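Local coordinates for protein pyruvate synthase subunit porC (Thermotoga maritima MSB8, PDB 2RAA) that forms the gamma subunit of a heterotetrameric pyruvate synthase, which converts pyruvate and CoA to acetyl-CoA and CO2 while reducing ferredoxin, at residues G29-L39 with I148-L157; C132-E143 with R191-C202. One frame throughout, in Å; residues are numbered along the deposited sequence.

Contact 1 of 2, residues G29-L39 with I148-L157. With SO4 (sulfate ion), chain B.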
loop_
_atom_site.group_PDB
_atom_site.type_symbol
_atom_site.label_atom_id
_atom_site.label_comp_id
_atom_site.label_asym_id
_atom_site.label_seq_id
_atom_site.Cartn_x
_atom_site.Cartn_y
_atom_site.Cartn_z
ATOM N N GLY A 29 9.258 6.691 8.263
ATOM C CA GLY A 29 9.072 8.005 7.653
ATOM C C GLY A 29 8.286 8.000 6.351
ATOM O O GLY A 29 7.756 9.043 5.933
ATOM N N GLN A 30 8.161 6.831 5.719
ATOM C CA GLN A 30 7.515 6.733 4.418
ATOM C C GLN A 30 5.994 6.516 4.489
ATOM O O GLN A 30 5.291 6.505 3.464
ATOM C CB GLN A 30 8.215 5.644 3.619
ATOM C CG GLN A 30 9.646 5.989 3.283
ATOM C CD GLN A 30 10.433 4.813 2.754
ATOM O OE1 GLN A 30 10.003 3.671 2.848
ATOM N NE2 GLN A 30 11.613 5.088 2.216
ATOM N N GLY A 31 5.479 6.317 5.698
ATOM C CA GLY A 31 4.033 6.305 5.910
ATOM C C GLY A 31 3.282 4.988 5.789
ATOM O O GLY A 31 2.065 5.016 5.622
ATOM N N ALA A 32 3.986 3.855 5.905
ATOM C CA ALA A 32 3.355 2.547 5.853
ATOM C C ALA A 32 2.380 2.423 7.009
ATOM O O ALA A 32 1.268 1.943 6.797
ATOM C CB ALA A 32 4.400 1.402 5.867
ATOM N N LYS A 33 2.739 2.924 8.198
ATOM C CA LYS A 33 1.846 2.766 9.354
ATOM C C LYS A 33 0.560 3.570 9.147
ATOM O O LYS A 33 -0.551 3.052 9.326
ATOM C CB LYS A 33 2.556 3.143 10.669
ATOM C CG LYS A 33 1.644 3.254 11.944
ATOM C CD LYS A 33 2.386 3.807 13.194
ATOM N N SER A 34 0.685 4.823 8.731
ATOM C CA SER A 34 -0.510 5.640 8.502
ATOM C C SER A 34 -1.395 5.100 7.392
ATOM O O SER A 34 -2.619 5.142 7.511
ATOM C CB SER A 34 -0.123 7.094 8.198
ATOM O OG SER A 34 0.933 7.132 7.261
ATOM N N ALA A 35 -0.791 4.582 6.317
ATOM C CA ALA A 35 -1.550 4.082 5.169
ATOM C C ALA A 35 -2.334 2.844 5.582
ATOM O O ALA A 35 -3.515 2.680 5.242
ATOM C CB ALA A 35 -0.604 3.776 4.010
ATOM N N SER A 36 -1.637 1.978 6.307
ATOM C CA SER A 36 -2.192 0.821 6.942
ATOM C C SER A 36 -3.375 1.223 7.843
ATOM O O SER A 36 -4.473 0.664 7.731
ATOM C CB SER A 36 -1.093 0.157 7.743
ATOM O OG SER A 36 -1.608 -0.920 8.464
ATOM N N GLN A 37 -3.176 2.219 8.706
ATOM C CA GLN A 37 -4.257 2.670 9.576
ATOM C C GLN A 37 -5.455 3.096 8.787
ATOM O O GLN A 37 -6.571 2.682 9.078
ATOM C CB GLN A 37 -3.821 3.828 10.473
ATOM C CG GLN A 37 -3.052 3.375 11.723
ATOM C CD GLN A 37 -3.985 2.766 12.761
ATOM O OE1 GLN A 37 -4.851 3.468 13.330
ATOM N NE2 GLN A 37 -3.830 1.452 13.006
HETATM N N MSE A 38 -5.211 3.898 7.764
HETATM C CA MSE A 38 -6.264 4.508 6.952
HETATM C C MSE A 38 -7.113 3.488 6.222
HETATM O O MSE A 38 -8.336 3.620 6.090
HETATM C CB MSE A 38 -5.598 5.447 5.938
HETATM C CG MSE A 38 -6.483 6.562 5.463
HETATM SE SE MSE A 38 -5.615 7.724 4.173
HETATM C CE MSE A 38 -3.703 7.665 4.670
ATOM N N LEU A 39 -6.448 2.441 5.754
ATOM C CA LEU A 39 -7.128 1.401 5.058
ATOM C C LEU A 39 -8.040 0.745 6.087
ATOM O O LEU A 39 -9.240 0.628 5.879
ATOM C CB LEU A 39 -6.108 0.422 4.506
ATOM C CG LEU A 39 -6.710 -0.830 3.922
ATOM C CD1 LEU A 39 -7.725 -0.448 2.840
ATOM C CD2 LEU A 39 -5.571 -1.679 3.393
ATOM N N ILE A 148 6.371 11.528 -0.309
ATOM C CA ILE A 148 5.831 10.439 0.531
ATOM C C ILE A 148 4.807 9.630 -0.289
ATOM O O ILE A 148 3.766 10.160 -0.676
ATOM C CB ILE A 148 5.292 11.032 1.897
ATOM C CG1 ILE A 148 4.873 9.933 2.873
ATOM C CG2 ILE A 148 4.171 12.014 1.676
ATOM C CD1 ILE A 148 4.910 10.423 4.330
ATOM N N PRO A 149 5.100 8.342 -0.572
ATOM C CA PRO A 149 4.325 7.570 -1.561
ATOM C C PRO A 149 3.108 6.818 -1.084
ATOM O O PRO A 149 2.491 6.109 -1.863
ATOM C CB PRO A 149 5.318 6.499 -1.992
ATOM C CG PRO A 149 6.095 6.211 -0.751
ATOM C CD PRO A 149 6.177 7.512 0.007
ATOM N N ASN A 150 2.753 6.996 0.175
ATOM C CA ASN A 150 1.781 6.166 0.817
ATOM C C ASN A 150 0.371 6.310 0.275
ATOM O O ASN A 150 -0.276 5.298 0.118
ATOM C CB ASN A 150 1.886 6.272 2.349
ATOM C CG ASN A 150 1.599 7.673 2.896
ATOM O OD1 ASN A 150 1.663 8.676 2.176
ATOM N ND2 ASN A 150 1.272 7.735 4.192
ATOM N N THR A 151 -0.080 7.521 -0.081
ATOM C CA THR A 151 -1.460 7.693 -0.557
ATOM C C THR A 151 -1.673 7.130 -1.954
ATOM O O THR A 151 -2.661 6.418 -2.198
ATOM C CB THR A 151 -1.957 9.127 -0.445
ATOM O OG1 THR A 151 -1.899 9.529 0.926
ATOM C CG2 THR A 151 -3.442 9.256 -0.912
ATOM N N PRO A 152 -0.773 7.427 -2.894
ATOM C CA PRO A 152 -0.932 6.721 -4.163
ATOM C C PRO A 152 -0.801 5.206 -4.036
ATOM O O PRO A 152 -1.454 4.461 -4.775
ATOM C CB PRO A 152 0.193 7.301 -5.026
ATOM C CG PRO A 152 0.478 8.655 -4.429
ATOM C CD PRO A 152 0.341 8.396 -2.940
HETATM N N MSE A 153 0.029 4.716 -3.122
HETATM C CA MSE A 153 0.132 3.259 -2.937
HETATM C C MSE A 153 -1.201 2.701 -2.417
HETATM O O MSE A 153 -1.659 1.619 -2.822
HETATM C CB MSE A 153 1.287 2.891 -2.030
HETATM C CG MSE A 153 2.643 3.134 -2.656
HETATM SE SE MSE A 153 3.008 2.088 -4.222
HETATM C CE MSE A 153 3.575 0.395 -3.327
ATOM N N LEU A 154 -1.848 3.445 -1.534
ATOM C CA LEU A 154 -3.187 3.037 -1.120
ATOM C C LEU A 154 -4.134 2.951 -2.279
ATOM O O LEU A 154 -4.914 2.018 -2.378
ATOM C CB LEU A 154 -3.767 4.040 -0.136
ATOM C CG LEU A 154 -3.833 3.604 1.294
ATOM C CD1 LEU A 154 -4.399 4.765 2.038
ATOM C CD2 LEU A 154 -4.744 2.395 1.338
ATOM N N GLY A 155 -4.151 3.969 -3.120
ATOM C CA GLY A 155 -5.037 3.957 -4.280
ATOM C C GLY A 155 -4.737 2.804 -5.213
ATOM O O GLY A 155 -5.632 2.089 -5.674
ATOM N N ALA A 156 -3.473 2.611 -5.512
ATOM C CA ALA A 156 -3.016 1.409 -6.243
ATOM C C ALA A 156 -3.535 0.137 -5.612
ATOM O O ALA A 156 -4.022 -0.739 -6.296
ATOM C CB ALA A 156 -1.530 1.355 -6.322
ATOM N N LEU A 157 -3.433 0.043 -4.295
ATOM C CA LEU A 157 -3.896 -1.144 -3.561
ATOM C C LEU A 157 -5.366 -1.435 -3.747
ATOM O O LEU A 157 -5.779 -2.593 -3.928
ATOM C CB LEU A 157 -3.653 -0.932 -2.073
ATOM C CG LEU A 157 -3.854 -2.124 -1.131
ATOM C CD1 LEU A 157 -3.035 -3.373 -1.535
ATOM C CD2 LEU A 157 -3.511 -1.613 0.224
HETATM S S SO4 B . 5.798 5.176 9.249
HETATM O O1 SO4 B . 5.934 3.927 8.526
HETATM O O2 SO4 B . 6.545 6.174 8.481
HETATM O O3 SO4 B . 4.412 5.653 9.263
HETATM O O4 SO4 B . 6.315 4.915 10.584
#

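Contact 2 of 2, residues C132-E143 with R191-C202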
loop_
_atom_site.group_PDB
_atom_site.type_symbol
_atom_site.label_atom_id
_atom_site.label_comp_id
_atom_site.label_asym_id
_atom_site.label_seq_id
_atom_site.Cartn_x
_atom_site.Cartn_y
_atom_site.Cartn_z
ATOM N N CYS A 132 2.429 -5.754 -9.513
ATOM C CA CYS A 132 1.867 -4.475 -9.919
ATOM C C CYS A 132 2.859 -3.380 -9.498
ATOM O O CYS A 132 3.465 -3.478 -8.431
ATOM C CB CYS A 132 0.513 -4.289 -9.244
ATOM S SG CYS A 132 -0.606 -5.718 -9.360
ATOM N N VAL A 133 3.051 -2.367 -10.335
ATOM C CA VAL A 133 4.015 -1.300 -10.051
ATOM C C VAL A 133 3.386 0.054 -10.376
ATOM O O VAL A 133 2.514 0.164 -11.251
ATOM C CB VAL A 133 5.326 -1.440 -10.896
ATOM C CG1 VAL A 133 6.012 -2.773 -10.662
ATOM C CG2 VAL A 133 5.061 -1.216 -12.390
ATOM N N VAL A 134 3.813 1.090 -9.661
ATOM C CA VAL A 134 3.290 2.439 -9.927
ATOM C C VAL A 134 4.302 3.419 -9.365
ATOM O O VAL A 134 4.907 3.157 -8.350
ATOM C CB VAL A 134 1.932 2.685 -9.267
ATOM C CG1 VAL A 134 2.010 2.450 -7.744
ATOM C CG2 VAL A 134 1.342 4.090 -9.632
ATOM N N ASP A 135 4.486 4.538 -10.031
ATOM C CA ASP A 135 5.497 5.546 -9.550
ATOM C C ASP A 135 4.801 6.474 -8.572
ATOM O O ASP A 135 4.368 7.600 -8.921
ATOM C CB ASP A 135 6.040 6.303 -10.758
ATOM C CG ASP A 135 7.058 7.336 -10.390
ATOM O OD1 ASP A 135 7.455 7.387 -9.193
ATOM O OD2 ASP A 135 7.407 8.105 -11.303
ATOM N N ALA A 136 4.651 5.991 -7.335
ATOM C CA ALA A 136 3.817 6.700 -6.351
ATOM C C ALA A 136 4.553 7.928 -5.881
ATOM O O ALA A 136 3.945 8.969 -5.667
ATOM C CB ALA A 136 3.469 5.832 -5.188
ATOM N N THR A 137 5.863 7.815 -5.746
ATOM C CA THR A 137 6.655 9.005 -5.297
ATOM C C THR A 137 6.382 10.224 -6.147
ATOM O O THR A 137 6.087 11.301 -5.627
ATOM C CB THR A 137 8.134 8.692 -5.293
ATOM O OG1 THR A 137 8.318 7.557 -4.431
ATOM C CG2 THR A 137 8.996 9.915 -4.775
ATOM N N ASP A 138 6.477 10.044 -7.457
ATOM C CA ASP A 138 6.235 11.121 -8.408
ATOM C C ASP A 138 4.803 11.580 -8.474
ATOM O O ASP A 138 4.559 12.779 -8.607
ATOM C CB ASP A 138 6.741 10.754 -9.802
ATOM C CG ASP A 138 8.291 10.869 -9.926
ATOM O OD1 ASP A 138 8.899 11.839 -9.409
ATOM O OD2 ASP A 138 8.898 9.969 -10.555
ATOM N N ILE A 139 3.835 10.661 -8.401
ATOM C CA ILE A 139 2.444 11.099 -8.262
ATOM C C ILE A 139 2.295 12.091 -7.073
ATOM O O ILE A 139 1.696 13.185 -7.189
ATOM C CB ILE A 139 1.442 9.914 -8.082
ATOM C CG1 ILE A 139 1.446 9.004 -9.330
ATOM C CG2 ILE A 139 0.053 10.497 -7.773
ATOM C CD1 ILE A 139 0.378 7.683 -9.315
ATOM N N ALA A 140 2.881 11.736 -5.939
ATOM C CA ALA A 140 2.801 12.567 -4.739
ATOM C C ALA A 140 3.556 13.876 -4.897
ATOM O O ALA A 140 3.097 14.933 -4.427
ATOM C CB ALA A 140 3.348 11.786 -3.540
ATOM N N LEU A 141 4.722 13.853 -5.539
ATOM C CA LEU A 141 5.435 15.122 -5.704
ATOM C C LEU A 141 4.594 16.071 -6.533
ATOM O O LEU A 141 4.603 17.274 -6.302
ATOM C CB LEU A 141 6.805 14.947 -6.342
ATOM C CG LEU A 141 7.912 14.387 -5.454
ATOM C CD1 LEU A 141 8.946 13.791 -6.385
ATOM C CD2 LEU A 141 8.519 15.458 -4.511
ATOM N N GLN A 142 3.862 15.512 -7.495
ATOM C CA GLN A 142 3.019 16.309 -8.368
ATOM C C GLN A 142 1.781 16.838 -7.656
ATOM O O GLN A 142 1.395 18.005 -7.808
ATOM C CB GLN A 142 2.586 15.480 -9.586
ATOM C CG GLN A 142 3.690 15.147 -10.565
ATOM C CD GLN A 142 3.178 14.873 -11.975
ATOM O OE1 GLN A 142 3.257 13.740 -12.469
ATOM N NE2 GLN A 142 2.636 15.909 -12.623
ATOM N N GLU A 143 1.152 15.970 -6.881
ATOM C CA GLU A 143 -0.141 16.296 -6.331
ATOM C C GLU A 143 -0.092 16.945 -4.966
ATOM O O GLU A 143 -0.771 17.974 -4.747
ATOM C CB GLU A 143 -1.029 15.041 -6.295
ATOM C CG GLU A 143 -1.392 14.487 -7.668
ATOM C CD GLU A 143 -2.100 15.504 -8.590
ATOM O OE1 GLU A 143 -2.743 16.483 -8.131
ATOM O OE2 GLU A 143 -2.022 15.283 -9.808
ATOM N N ARG A 191 -6.617 13.514 -5.053
ATOM C CA ARG A 191 -6.060 13.335 -6.389
ATOM C C ARG A 191 -4.897 12.365 -6.348
ATOM O O ARG A 191 -4.729 11.569 -7.242
ATOM C CB ARG A 191 -5.567 14.639 -6.965
ATOM C CG ARG A 191 -6.654 15.547 -7.446
ATOM C CD ARG A 191 -6.055 16.668 -8.295
ATOM N NE ARG A 191 -5.434 17.730 -7.498
ATOM C CZ ARG A 191 -6.112 18.728 -6.938
ATOM N NH1 ARG A 191 -7.432 18.799 -7.066
ATOM N NH2 ARG A 191 -5.472 19.654 -6.235
ATOM N N ALA A 192 -4.074 12.457 -5.321
ATOM C CA ALA A 192 -2.937 11.546 -5.184
ATOM C C ALA A 192 -3.461 10.109 -5.069
ATOM O O ALA A 192 -2.935 9.194 -5.698
ATOM C CB ALA A 192 -2.065 11.951 -3.987
ATOM N N LEU A 193 -4.546 9.914 -4.316
ATOM C CA LEU A 193 -5.119 8.577 -4.169
ATOM C C LEU A 193 -5.660 8.092 -5.522
ATOM O O LEU A 193 -5.297 7.027 -5.973
ATOM C CB LEU A 193 -6.184 8.544 -3.075
ATOM C CG LEU A 193 -6.913 7.202 -2.892
ATOM C CD1 LEU A 193 -6.127 6.171 -2.019
ATOM C CD2 LEU A 193 -8.254 7.491 -2.306
ATOM N N ARG A 194 -6.473 8.923 -6.175
ATOM C CA ARG A 194 -7.046 8.607 -7.467
ATOM C C ARG A 194 -5.998 8.285 -8.526
ATOM O O ARG A 194 -6.163 7.312 -9.250
ATOM C CB ARG A 194 -7.906 9.760 -7.964
ATOM C CG ARG A 194 -9.177 10.016 -7.145
ATOM C CD ARG A 194 -10.127 10.948 -7.908
ATOM N NE ARG A 194 -10.878 11.867 -7.039
ATOM C CZ ARG A 194 -10.693 13.194 -6.954
ATOM N NH1 ARG A 194 -9.771 13.829 -7.687
ATOM N NH2 ARG A 194 -11.457 13.909 -6.127
ATOM N N ARG A 195 -4.948 9.109 -8.640
ATOM C CA ARG A 195 -3.917 8.851 -9.614
ATOM C C ARG A 195 -3.136 7.553 -9.359
ATOM O O ARG A 195 -2.666 6.931 -10.318
ATOM C CB ARG A 195 -2.966 10.064 -9.792
ATOM C CG ARG A 195 -3.515 11.147 -10.782
ATOM C CD ARG A 195 -2.417 12.150 -11.173
ATOM N NE ARG A 195 -1.276 11.518 -11.875
ATOM C CZ ARG A 195 -0.052 12.051 -11.978
ATOM N NH1 ARG A 195 0.200 13.212 -11.395
ATOM N NH2 ARG A 195 0.938 11.406 -12.619
ATOM N N GLY A 196 -2.944 7.130 -8.103
ATOM C CA GLY A 196 -2.334 5.802 -7.867
ATOM C C GLY A 196 -3.343 4.712 -8.297
ATOM O O GLY A 196 -2.976 3.659 -8.826
ATOM N N TYR A 197 -4.614 4.963 -8.056
ATOM C CA TYR A 197 -5.684 4.020 -8.452
ATOM C C TYR A 197 -5.661 3.832 -9.955
ATOM O O TYR A 197 -5.527 2.712 -10.426
ATOM C CB TYR A 197 -7.042 4.539 -8.015
ATOM C CG TYR A 197 -8.227 3.678 -8.401
ATOM C CD1 TYR A 197 -8.832 3.833 -9.628
ATOM C CD2 TYR A 197 -8.757 2.749 -7.523
ATOM C CE1 TYR A 197 -9.938 3.084 -10.000
ATOM C CE2 TYR A 197 -9.865 1.979 -7.876
ATOM C CZ TYR A 197 -10.452 2.149 -9.133
ATOM O OH TYR A 197 -11.569 1.401 -9.540
ATOM N N GLU A 198 -5.700 4.945 -10.692
ATOM C CA GLU A 198 -5.680 4.949 -12.165
ATOM C C GLU A 198 -4.427 4.419 -12.830
ATOM O O GLU A 198 -4.512 3.696 -13.815
ATOM C CB GLU A 198 -5.877 6.376 -12.657
ATOM C CG GLU A 198 -7.294 6.871 -12.471
ATOM C CD GLU A 198 -7.428 8.377 -12.456
ATOM O OE1 GLU A 198 -6.453 9.127 -12.787
ATOM O OE2 GLU A 198 -8.550 8.797 -12.091
ATOM N N GLU A 199 -3.261 4.783 -12.294
ATOM C CA GLU A 199 -2.007 4.532 -12.976
ATOM C C GLU A 199 -1.256 3.249 -12.675
ATOM O O GLU A 199 -0.316 2.926 -13.367
ATOM C CB GLU A 199 -1.120 5.759 -12.803
ATOM C CG GLU A 199 -1.462 6.806 -13.873
ATOM C CD GLU A 199 -1.481 8.233 -13.378
ATOM O OE1 GLU A 199 -0.429 8.712 -12.869
ATOM O OE2 GLU A 199 -2.555 8.878 -13.539
ATOM N N VAL A 200 -1.659 2.493 -11.670
ATOM C CA VAL A 200 -0.945 1.262 -11.360
ATOM C C VAL A 200 -1.016 0.320 -12.578
ATOM O O VAL A 200 -2.060 0.246 -13.214
ATOM C CB VAL A 200 -1.544 0.574 -10.123
ATOM C CG1 VAL A 200 -3.066 0.286 -10.324
ATOM C CG2 VAL A 200 -0.747 -0.701 -9.772
ATOM N N LYS A 201 0.076 -0.381 -12.914
ATOM C CA LYS A 201 0.060 -1.337 -14.031
ATOM C C LYS A 201 0.433 -2.723 -13.553
ATOM O O LYS A 201 1.311 -2.878 -12.717
ATOM C CB LYS A 201 1.026 -0.933 -15.154
ATOM C CG LYS A 201 0.827 0.463 -15.738
ATOM C CD LYS A 201 -0.517 0.645 -16.441
ATOM C CE LYS A 201 -0.646 2.086 -16.991
ATOM N NZ LYS A 201 -1.998 2.356 -17.580
ATOM N N CYS A 202 -0.216 -3.733 -14.134
ATOM C CA CYS A 202 -0.028 -5.111 -13.722
ATOM C C CYS A 202 0.532 -6.106 -14.754
ATOM O O CYS A 202 0.248 -6.046 -15.946
ATOM C CB CYS A 202 -1.358 -5.646 -13.196
ATOM S SG CYS A 202 -1.770 -4.928 -11.636
HETATM O O HOH W 1 -2.185 18.969 -6.643
#

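Contact 1 of 2, residues G29-L39 with I148-L157
The glycine-rich turn that follows strand 19-27 and opens helix 32-45 packs here on the start of helix 150-161, G31 and P149 being the two N-caps. Backbone amides of the turn and of the first helical turn face a sulfate, probably from the crystallisation liquor: G29 N (2.8 Å) and G31 N (3.0 Å) both donate to its O2, K33 N adds weak bonds, and Y56 OH binds it too. G29 and G31 have positive phi, where a side chain would strike the preceding carbonyl.

On the side away from the sulfate, N150 ND2 donates to G31 O at 3.2 Å, its CG standing between the backbone N and the carbonyl carbon (chi1 63°). That carbonyl also accepts from S34 OG, above its plane, and from A35 N, so three donors hold it. A leucine in place of N150 would probably leave G31 O without its donor from the second helix and press an apolar branch against S34 OG.

Further along, L154 fits between A35, M38 and L39: its CD1 lies 3.8 Å from the selenium of selenomethionine M38, and its CD2 4.0 Å from L39 CB. L39 and L157 then meet through their CD2 methyls. The helix segments run at 41° to each other, with strand 64-72 beside A32 and S36, and strand 109-113 and helix 136-143 against the 149-156 side.

Contact 2 of 2, residues C132-E143 with R191-C202
C132 and V133 pair antiparallel with C202 and K201, and beyond this short ladder helix 136-143 continues roughly antiparallel to helix 183-199, the two helix segments at 147°. V133 and K201 form the hydrogen-bonded pair, with V133 N to K201 O and K201 N to V133 O both 3.0 Å. C132 and C202 form the non-hydrogen-bonded pair and are joined as a disulfide, although their SG atoms are modelled 2.7 Å apart, longer than a normal S-S bond. V200 CG2 lies against C132 CB, and V134 CB rests on V200 CA.

The strands and helices belong to an alpha/beta fold, a mixed sheet packed with helices, in which strand 201-202 is an outermost strand within the chain; strand 130-134 is hydrogen-bonded on its other side to strand 109-113. Between the helices I139 is a knob in a hole made by A192, R195, G196 and E199. Its CG2 touches R195 CB at 3.7 Å, while CD1 lies against R195 O and G196 N.

Above I139 lies a salt-bridge network. I139 CG1 sits under one face of the R195 guanidinium, toward its rim, and the acceptors gather at the edge. E199 OE1 takes both NE and NH2 of R195, the latter at 3.0 Å; Q142 OE1 accepts from NH2 (3.3 Å) with the amide turned 79° to the guanidinium, and E143 OE2 receives a weak bond from NH1. Bent at chi2 (-57°), the E143 chain folds over A192 and splits its carboxylate between two arginines: OE1 meets R191 NE at 3.0 Å, on its syn side but tilted out of the carboxylate plane. A water bridges E143 O and OE1.

Both contacts pack helices of one alpha/beta domain and both are only partly buried, yet they differ with depth. The centre of contact 1 lies about 5 Å, that of contact 2 about 11 Å, from the centre of the chain. The inner pairing combines an anion-facing turn with uncharged polar bonds and aliphatic packing; the outer one joins a sheet edge, a disulfide and a row of charged residues over I139 and A192. Their segments alternate along the chain, helix 150-161 following helix 136-143, and they touch directly: L193 CD1 packs against G155 N (3.2 Å), and A140 CB against I148 O. Segment 148-157 is thus shared by both.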